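Local coordinates for ribonuclease S-3 (PDB 1IQQ), which cleaves RNA as a T2-family endoribonuclease and acts in the pistil in the gametophytic self-incompatibility by which the pear rejects its own pollen, at residues 45-57 with 86-100. Residues are numbered along the deposited sequence; the frame is centred on the assembly and turned at random.
Sequences PSKCPIKNIRKRE and MKHGSCGYPTIDNEN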
loop_
_atom_site.group_PDB
_atom_site.type_symbol
_atom_site.label_atom_id
_atom_site.label_comp_id
_atom_site.label_asym_id
_atom_site.label_seq_id
_atom_site.Cartn_x
_atom_site.Cartn_y
_atom_site.Cartn_z
ATOM N N PRO A 45 -14.815 -6.994 2.623
ATOM C CA PRO A 45 -15.226 -7.384 3.999
ATOM C C PRO A 45 -14.480 -6.427 4.952
ATOM O O PRO A 45 -13.456 -5.799 4.595
ATOM C CB PRO A 45 -14.773 -8.837 4.120
ATOM C CG PRO A 45 -13.539 -8.844 3.246
ATOM C CD PRO A 45 -13.914 -7.994 2.044
ATOM N N SER A 46 -15.054 -6.271 6.154
ATOM C CA SER A 46 -14.492 -5.391 7.179
ATOM C C SER A 46 -14.890 -5.886 8.545
ATOM O O SER A 46 -16.032 -6.334 8.758
ATOM C CB SER A 46 -15.063 -3.974 6.973
ATOM O OG SER A 46 -14.547 -3.045 7.910
ATOM N N LYS A 47 -13.944 -5.835 9.493
ATOM C CA LYS A 47 -14.207 -6.219 10.882
ATOM C C LYS A 47 -14.869 -7.575 10.973
ATOM O O LYS A 47 -15.974 -7.780 11.518
ATOM C CB LYS A 47 -15.075 -5.150 11.542
ATOM C CG LYS A 47 -14.420 -3.751 11.501
ATOM C CD LYS A 47 -14.198 -3.136 12.852
ATOM C CE LYS A 47 -14.057 -1.621 12.655
ATOM N NZ LYS A 47 -14.075 -0.816 13.923
ATOM N N CYS A 48 -14.169 -8.562 10.458
ATOM C CA CYS A 48 -14.675 -9.913 10.501
ATOM C C CYS A 48 -14.459 -10.493 11.916
ATOM O O CYS A 48 -13.495 -10.138 12.611
ATOM C CB CYS A 48 -13.894 -10.770 9.481
ATOM S SG CYS A 48 -14.226 -10.197 7.778
ATOM N N PRO A 49 -15.322 -11.422 12.339
ATOM C CA PRO A 49 -15.153 -12.009 13.690
ATOM C C PRO A 49 -13.784 -12.674 13.810
ATOM O O PRO A 49 -13.399 -13.530 12.991
ATOM C CB PRO A 49 -16.254 -13.055 13.791
ATOM C CG PRO A 49 -17.294 -12.585 12.765
ATOM C CD PRO A 49 -16.429 -12.070 11.615
ATOM N N ILE A 50 -13.080 -12.360 14.883
ATOM C CA ILE A 50 -11.738 -12.943 15.071
ATOM C C ILE A 50 -11.758 -14.399 15.507
ATOM O O ILE A 50 -12.807 -14.914 15.917
ATOM C CB ILE A 50 -10.966 -12.110 16.120
ATOM C CG1 ILE A 50 -11.696 -12.169 17.493
ATOM C CG2 ILE A 50 -10.902 -10.707 15.660
ATOM C CD1 ILE A 50 -10.845 -11.798 18.679
ATOM N N LYS A 51 -10.618 -15.085 15.369
ATOM C CA LYS A 51 -10.471 -16.483 15.803
ATOM C C LYS A 51 -9.439 -16.664 16.898
ATOM O O LYS A 51 -9.278 -17.779 17.390
ATOM C CB LYS A 51 -9.975 -17.318 14.586
ATOM C CG LYS A 51 -10.967 -17.532 13.506
ATOM C CD LYS A 51 -11.497 -16.240 13.020
ATOM C CE LYS A 51 -11.727 -16.240 11.542
ATOM N NZ LYS A 51 -12.618 -17.321 11.179
ATOM N N ASN A 52 -8.756 -15.566 17.297
ATOM C CA ASN A 52 -7.697 -15.666 18.279
ATOM C C ASN A 52 -7.328 -14.228 18.699
ATOM O O ASN A 52 -7.744 -13.267 18.027
ATOM C CB ASN A 52 -6.472 -16.489 17.723
ATOM C CG ASN A 52 -6.108 -16.123 16.315
ATOM O OD1 ASN A 52 -6.079 -14.924 15.929
ATOM N ND2 ASN A 52 -5.847 -17.139 15.524
ATOM N N ILE A 53 -6.638 -14.123 19.799
ATOM C CA ILE A 53 -6.201 -12.836 20.346
ATOM C C ILE A 53 -4.728 -13.060 20.680
ATOM O O ILE A 53 -4.353 -14.007 21.401
ATOM C CB ILE A 53 -6.928 -12.524 21.613
ATOM C CG1 ILE A 53 -8.404 -12.413 21.317
ATOM C CG2 ILE A 53 -6.528 -11.108 22.128
ATOM C CD1 ILE A 53 -9.303 -12.006 22.549
ATOM N N ARG A 54 -3.865 -12.224 20.116
ATOM C CA ARG A 54 -2.422 -12.363 20.266
ATOM C C ARG A 54 -1.739 -11.034 20.584
ATOM O O ARG A 54 -2.227 -9.960 20.233
ATOM C CB ARG A 54 -1.829 -12.916 18.931
ATOM C CG ARG A 54 -2.405 -14.287 18.518
ATOM C CD ARG A 54 -1.921 -15.400 19.519
ATOM N NE ARG A 54 -2.732 -16.600 19.280
ATOM C CZ ARG A 54 -2.572 -17.442 18.257
ATOM N NH1 ARG A 54 -1.601 -17.253 17.344
ATOM N NH2 ARG A 54 -3.428 -18.456 18.119
ATOM N N LYS A 55 -0.573 -11.118 21.200
ATOM C CA LYS A 55 0.219 -9.949 21.566
ATOM C C LYS A 55 1.383 -9.870 20.580
ATOM O O LYS A 55 2.017 -10.899 20.223
ATOM C CB LYS A 55 0.782 -10.126 23.011
ATOM C CG LYS A 55 -0.309 -10.179 24.024
ATOM C CD LYS A 55 0.252 -10.261 25.460
ATOM C CE LYS A 55 -0.874 -10.498 26.480
ATOM N NZ LYS A 55 -1.277 -9.311 27.314
ATOM N N ARG A 56 1.655 -8.657 20.100
ATOM C CA ARG A 56 2.844 -8.494 19.232
ATOM C C ARG A 56 4.153 -8.354 20.028
ATOM O O ARG A 56 4.192 -7.713 21.075
ATOM C CB ARG A 56 2.728 -7.221 18.340
ATOM C CG ARG A 56 1.558 -7.208 17.386
ATOM C CD ARG A 56 1.585 -5.946 16.508
ATOM N NE ARG A 56 1.411 -4.724 17.281
ATOM C CZ ARG A 56 0.279 -4.014 17.379
ATOM N NH1 ARG A 56 -0.870 -4.367 16.778
ATOM N NH2 ARG A 56 0.324 -2.868 18.046
ATOM N N GLU A 57 5.252 -8.949 19.496
ATOM C CA GLU A 57 6.578 -8.839 20.125
ATOM C C GLU A 57 7.248 -7.566 19.672
ATOM O O GLU A 57 6.877 -6.990 18.625
ATOM C CB GLU A 57 7.502 -10.012 19.749
ATOM C CG GLU A 57 7.136 -11.345 20.345
ATOM C CD GLU A 57 7.279 -11.321 21.848
ATOM O OE1 GLU A 57 8.336 -10.855 22.353
ATOM O OE2 GLU A 57 6.323 -11.747 22.509
ATOM N N MET A 86 -7.706 -5.292 13.110
ATOM C CA MET A 86 -9.140 -5.502 13.340
ATOM C C MET A 86 -10.026 -5.256 12.143
ATOM O O MET A 86 -11.020 -6.007 11.921
ATOM C CB MET A 86 -9.607 -4.659 14.537
ATOM C CG MET A 86 -9.105 -5.188 15.902
ATOM S SD MET A 86 -9.440 -6.884 16.186
ATOM C CE MET A 86 -11.244 -6.794 16.484
ATOM N N LYS A 87 -9.728 -4.199 11.388
ATOM C CA LYS A 87 -10.564 -3.895 10.229
ATOM C C LYS A 87 -10.305 -4.740 9.009
ATOM O O LYS A 87 -11.235 -5.145 8.310
ATOM C CB LYS A 87 -10.411 -2.448 9.814
ATOM C CG LYS A 87 -11.365 -2.046 8.729
ATOM C CD LYS A 87 -11.316 -0.528 8.447
ATOM C CE LYS A 87 -12.132 -0.269 7.200
ATOM N NZ LYS A 87 -11.925 1.058 6.533
ATOM N N HIS A 88 -9.036 -5.013 8.746
ATOM C CA HIS A 88 -8.693 -5.782 7.515
ATOM C C HIS A 88 -8.091 -7.179 7.699
ATOM O O HIS A 88 -8.603 -8.133 7.114
ATOM C CB HIS A 88 -7.726 -4.896 6.714
ATOM C CG HIS A 88 -8.345 -3.604 6.292
ATOM N ND1 HIS A 88 -9.331 -3.564 5.349
ATOM C CD2 HIS A 88 -8.090 -2.315 6.653
ATOM C CE1 HIS A 88 -9.663 -2.305 5.123
ATOM N NE2 HIS A 88 -8.924 -1.527 5.897
ATOM N N GLY A 89 -7.015 -7.300 8.498
ATOM C CA GLY A 89 -6.333 -8.586 8.692
ATOM C C GLY A 89 -7.297 -9.674 9.125
ATOM O O GLY A 89 -7.188 -10.840 8.716
ATOM N N SER A 90 -8.223 -9.300 10.002
ATOM C CA SER A 90 -9.210 -10.268 10.566
ATOM C C SER A 90 -10.071 -10.930 9.497
ATOM O O SER A 90 -10.714 -11.968 9.748
ATOM C CB SER A 90 -10.144 -9.531 11.554
ATOM O OG SER A 90 -10.919 -8.597 10.811
ATOM N N CYS A 91 -10.132 -10.342 8.306
ATOM C CA CYS A 91 -10.942 -10.892 7.235
ATOM C C CYS A 91 -10.197 -11.812 6.293
ATOM O O CYS A 91 -10.764 -12.335 5.341
ATOM C CB CYS A 91 -11.552 -9.773 6.429
ATOM S SG CYS A 91 -12.745 -8.774 7.430
ATOM N N GLY A 92 -8.934 -12.096 6.593
ATOM C CA GLY A 92 -8.239 -12.965 5.638
ATOM C C GLY A 92 -7.999 -14.414 6.048
ATOM O O GLY A 92 -7.127 -15.034 5.421
ATOM N N TYR A 93 -8.731 -14.966 7.033
ATOM C CA TYR A 93 -8.532 -16.333 7.558
ATOM C C TYR A 93 -9.009 -17.297 6.457
ATOM O O TYR A 93 -9.938 -16.974 5.679
ATOM C CB TYR A 93 -9.373 -16.585 8.860
ATOM C CG TYR A 93 -8.954 -17.768 9.822
ATOM C CD1 TYR A 93 -7.972 -17.635 10.863
ATOM C CD2 TYR A 93 -9.582 -19.029 9.700
ATOM C CE1 TYR A 93 -7.658 -18.746 11.734
ATOM C CE2 TYR A 93 -9.269 -20.120 10.549
ATOM C CZ TYR A 93 -8.318 -19.988 11.565
ATOM O OH TYR A 93 -8.119 -21.140 12.352
ATOM N N PRO A 94 -8.329 -18.457 6.344
ATOM C CA PRO A 94 -7.201 -18.859 7.158
ATOM C C PRO A 94 -5.878 -18.497 6.523
ATOM O O PRO A 94 -4.876 -18.755 7.124
ATOM C CB PRO A 94 -7.414 -20.383 7.275
ATOM C CG PRO A 94 -7.845 -20.660 5.931
ATOM C CD PRO A 94 -8.863 -19.612 5.601
ATOM N N THR A 95 -5.876 -17.947 5.280
ATOM C CA THR A 95 -4.602 -17.560 4.642
ATOM C C THR A 95 -3.833 -16.675 5.618
ATOM O O THR A 95 -2.666 -16.866 5.808
ATOM C CB THR A 95 -4.843 -16.816 3.382
ATOM O OG1 THR A 95 -5.462 -17.739 2.446
ATOM C CG2 THR A 95 -3.494 -16.406 2.698
ATOM N N ILE A 96 -4.546 -15.733 6.250
ATOM C CA ILE A 96 -3.941 -14.927 7.350
ATOM C C ILE A 96 -4.469 -15.592 8.678
ATOM O O ILE A 96 -5.673 -15.581 8.909
ATOM C CB ILE A 96 -4.475 -13.463 7.272
ATOM C CG1 ILE A 96 -4.133 -12.840 5.884
ATOM C CG2 ILE A 96 -3.903 -12.654 8.481
ATOM C CD1 ILE A 96 -2.662 -12.748 5.553
ATOM N N ASP A 97 -3.559 -16.174 9.459
ATOM C CA ASP A 97 -4.007 -16.941 10.627
ATOM C C ASP A 97 -4.351 -16.152 11.872
ATOM O O ASP A 97 -5.235 -16.527 12.619
ATOM C CB ASP A 97 -2.924 -17.956 10.963
ATOM C CG ASP A 97 -3.361 -18.940 12.042
ATOM O OD1 ASP A 97 -4.095 -19.914 11.715
ATOM O OD2 ASP A 97 -2.928 -18.745 13.186
ATOM N N ASN A 98 -3.595 -15.093 12.129
ATOM C CA ASN A 98 -3.750 -14.385 13.394
ATOM C C ASN A 98 -3.034 -13.057 13.212
ATOM O O ASN A 98 -2.392 -12.811 12.170
ATOM C CB ASN A 98 -3.072 -15.247 14.503
ATOM C CG ASN A 98 -1.562 -15.407 14.307
ATOM O OD1 ASN A 98 -0.762 -14.490 14.519
ATOM N ND2 ASN A 98 -1.140 -16.615 13.918
ATOM N N GLU A 99 -3.130 -12.199 14.217
ATOM C CA GLU A 99 -2.538 -10.863 14.111
ATOM C C GLU A 99 -1.056 -10.841 13.812
ATOM O O GLU A 99 -0.570 -10.037 13.013
ATOM C CB GLU A 99 -2.831 -10.094 15.422
ATOM C CG GLU A 99 -2.241 -8.696 15.473
ATOM C CD GLU A 99 -2.634 -7.920 16.717
ATOM O OE1 GLU A 99 -3.617 -8.264 17.407
ATOM O OE2 GLU A 99 -1.936 -6.908 16.982
ATOM N N ASN A 100 -0.290 -11.650 14.518
ATOM C CA ASN A 100 1.152 -11.668 14.258
ATOM C C ASN A 100 1.427 -12.180 12.807
ATOM O O ASN A 100 2.276 -11.596 12.070
ATOM C CB ASN A 100 1.866 -12.580 15.296
ATOM C CG ASN A 100 2.005 -11.898 16.616
ATOM O OD1 ASN A 100 2.484 -10.758 16.690
ATOM N ND2 ASN A 100 1.582 -12.579 17.687
HETATM O O HOH W 1 -10.643 -5.917 4.267
HETATM O O HOH W 2 -12.686 -7.727 13.562
HETATM O O HOH W 3 -4.582 -12.740 16.570
HETATM O O HOH W 4 -4.860 -10.431 18.194
HETATM O O HOH W 5 -2.336 -19.621 15.657
HETATM O O HOH W 6 0.725 -15.406 17.378
#
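Asn52 and Asn98 meet with similar first torsions, each CG lodged between its backbone N and carbonyl carbon (chi1 44° and 64°), and the two side chains cross at about a right angle. Asn52 thereby directs ND2 at Asp97 O, 3.0 Å away, in an almost straight bond lying in its own amide plane, while its OD1 rests 3.3 Å from Asn98 CB and takes a water that also accepts from Glu99 N. With an alanine here, Asp97 O would probably lose this donor and the water bound to Glu99 N one of its anchors. Beside it, Lys51, bent at chi2, chi3 and chi4, lays CG over the centre of the Tyr93 ring, 3.9 Å from its centroid, and curls NZ back over the same ring in an off-centre cation-pi contact.

The loop 45-57, between strand 30-38 and helix 58-67, thus wraps the turn joining helices 77-89 and 99-112 of the RNase T2 fold. The disulfide Cys48-Cys91 ties it covalently just past the active-site residues Lys87 and His88. Next to the disulfide, Lys47 N donates to Lys87 O at 3.0 Å, and a water bridges Pro45 O to His88 ND1, a second-shell link to the catalytic proton acceptor. Ser90 OG donates to Met86 O and receives a weak bond from Cys48 N.

Toward helix 99-112, Asn100 ND2 reaches Lys55 O at 3.1 Å, approaching from above the carbonyl plane. Glu99, extended, brings OE2 to Arg56 NH1 at 2.8 Å in a salt bridge of poor hydrogen-bond angle, the carboxylate and guanidinium planes 54° apart. Further salt bridges from Arg56 to Glu61 and Asp82 hold the same guanidinium, whereas the Arg54 guanidinium reaches Asp97 OD2 and Asn100 ND2 through separate waters in its plane.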